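Local coordinates for protein transcriptional regulator (Streptococcus dysgalactiae, PDB 4YV9) that probably regulates transcription in quorum sensing as a DNA-binding receptor for SHP pheromone peptides, and is held here in complex with a cyclic peptide inhibitor, at residues I189-I193 against V226-V230. Numbering follows the deposited sequence.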
loop_
_atom_site.group_PDB
_atom_site.type_symbol
_atom_site.label_atom_id
_atom_site.label_comp_id
_atom_site.label_asym_id
_atom_site.label_seq_id
_atom_site.Cartn_x
_atom_site.Cartn_y
_atom_site.Cartn_z
ATOM N N ILE B 189 2.749 15.107 -8.529
ATOM C CA ILE B 189 2.766 16.346 -7.759
ATOM C C ILE B 189 4.134 17.039 -7.858
ATOM O O ILE B 189 4.204 18.259 -8.020
ATOM C CB ILE B 189 2.396 16.085 -6.282
ATOM C CG1 ILE B 189 0.929 15.632 -6.190
ATOM C CG2 ILE B 189 2.635 17.344 -5.431
ATOM C CD1 ILE B 189 0.502 15.164 -4.822
ATOM N N ASN B 190 5.209 16.255 -7.786
ATOM C CA ASN B 190 6.574 16.767 -7.951
ATOM C C ASN B 190 6.735 17.474 -9.298
ATOM O O ASN B 190 7.336 18.539 -9.386
ATOM C CB ASN B 190 7.598 15.626 -7.818
ATOM C CG ASN B 190 9.049 16.124 -7.813
ATOM O OD1 ASN B 190 9.470 16.829 -6.899
ATOM N ND2 ASN B 190 9.819 15.733 -8.825
ATOM N N CYS B 191 6.179 16.889 -10.352
ATOM C CA CYS B 191 6.269 17.525 -11.658
ATOM C C CYS B 191 5.426 18.794 -11.701
ATOM O O CYS B 191 5.831 19.791 -12.301
ATOM C CB CYS B 191 5.829 16.573 -12.773
ATOM S SG CYS B 191 6.344 17.134 -14.416
ATOM N N LEU B 192 4.255 18.746 -11.070
ATOM C CA LEU B 192 3.367 19.902 -11.007
ATOM C C LEU B 192 4.062 21.089 -10.339
ATOM O O LEU B 192 3.926 22.227 -10.774
ATOM C CB LEU B 192 2.078 19.547 -10.258
ATOM C CG LEU B 192 1.126 20.705 -9.931
ATOM C CD1 LEU B 192 0.738 21.493 -11.187
ATOM C CD2 LEU B 192 -0.119 20.219 -9.203
ATOM N N ILE B 193 4.818 20.808 -9.287
ATOM C CA ILE B 193 5.596 21.850 -8.604
ATOM C C ILE B 193 6.562 22.564 -9.562
ATOM O O ILE B 193 6.631 23.799 -9.586
ATOM C CB ILE B 193 6.370 21.250 -7.403
ATOM C CG1 ILE B 193 5.417 21.066 -6.225
ATOM C CG2 ILE B 193 7.540 22.135 -6.994
ATOM C CD1 ILE B 193 5.927 20.102 -5.161
ATOM N N VAL B 226 -0.393 17.921 0.487
ATOM C CA VAL B 226 0.612 18.563 -0.357
ATOM C C VAL B 226 -0.059 19.168 -1.588
ATOM O O VAL B 226 0.236 20.297 -1.976
ATOM C CB VAL B 226 1.720 17.560 -0.768
ATOM C CG1 VAL B 226 2.603 18.128 -1.862
ATOM C CG2 VAL B 226 2.565 17.172 0.459
ATOM N N PHE B 227 -0.983 18.419 -2.192
ATOM C CA PHE B 227 -1.725 18.912 -3.353
ATOM C C PHE B 227 -2.575 20.139 -3.010
ATOM O O PHE B 227 -2.730 21.035 -3.833
ATOM C CB PHE B 227 -2.597 17.799 -3.925
ATOM C CG PHE B 227 -3.289 18.159 -5.214
ATOM C CD1 PHE B 227 -2.571 18.641 -6.301
ATOM C CD2 PHE B 227 -4.653 18.001 -5.343
ATOM C CE1 PHE B 227 -3.207 18.970 -7.486
ATOM C CE2 PHE B 227 -5.293 18.329 -6.530
ATOM C CZ PHE B 227 -4.564 18.813 -7.598
ATOM N N LEU B 228 -3.125 20.190 -1.800
ATOM C CA LEU B 228 -3.837 21.397 -1.360
ATOM C C LEU B 228 -2.895 22.598 -1.439
ATOM O O LEU B 228 -3.273 23.673 -1.889
ATOM C CB LEU B 228 -4.363 21.234 0.070
ATOM C CG LEU B 228 -5.071 22.431 0.696
ATOM C CD1 LEU B 228 -6.276 22.830 -0.132
ATOM C CD2 LEU B 228 -5.492 22.057 2.106
ATOM N N TYR B 229 -1.651 22.390 -1.023
ATOM C CA TYR B 229 -0.692 23.487 -0.976
ATOM C C TYR B 229 -0.277 23.894 -2.385
ATOM O O TYR B 229 -0.308 25.057 -2.729
ATOM C CB TYR B 229 0.544 23.103 -0.162
ATOM C CG TYR B 229 1.503 24.263 0.000
ATOM C CD1 TYR B 229 2.441 24.560 -0.987
ATOM C CD2 TYR B 229 1.470 25.062 1.134
ATOM C CE1 TYR B 229 3.318 25.611 -0.849
ATOM C CE2 TYR B 229 2.348 26.114 1.279
ATOM C CZ TYR B 229 3.266 26.384 0.280
ATOM O OH TYR B 229 4.134 27.434 0.416
ATOM N N VAL B 230 0.079 22.901 -3.190
ATOM C CA VAL B 230 0.694 23.117 -4.489
ATOM C C VAL B 230 -0.302 23.707 -5.475
ATOM O O VAL B 230 0.017 24.621 -6.245
ATOM C CB VAL B 230 1.256 21.780 -5.035
ATOM C CG1 VAL B 230 1.647 21.911 -6.502
ATOM C CG2 VAL B 230 2.441 21.313 -4.174
#
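Val230 pushes its two methyls between Leu192 and Ile193, and the branches divide the work. Val230 CG1, anti to the backbone N (chi1 168°), lies 3.6 Å from Leu192 CD2, the two side chains passing each other in opposite directions. Val230 CG2 takes the Ile193 side, 3.6 Å from Ile193 CG1, where the side chains meet at about a right angle. Leu192 CD2 has a second neighbour in the Phe227 ring: it comes in the ring plane, at the edge, with Phe227 CE1 3.7 Å away, and does not lie over a face. One turn earlier Ile189 closes the row with both of its branches. Ile189 CG2 approaches Val226 CG1 at 3.7 Å and more loosely Val230 CG2, while Ile189 CD1 extends to Phe227 CB at 4.2 Å. No hydrogen bond crosses the contact, which is wholly apolar and largely buried. The segment axes run nearly parallel, 16° apart with a closest approach of 10.7 Å. Ile211 of the intervening helix 201-215 packs against Ile189, Leu192 and Phe227; modified side chains of the bound peptide pack on Ile189, Ile193 and Val226. Such near-parallel pairing of helices 179-197 and 221-236, one helix apart in sequence, is consistent with the TPR-like repeat fold to which the Rgg C-terminal domain is assigned, and here it also forms part of the peptide-binding surface.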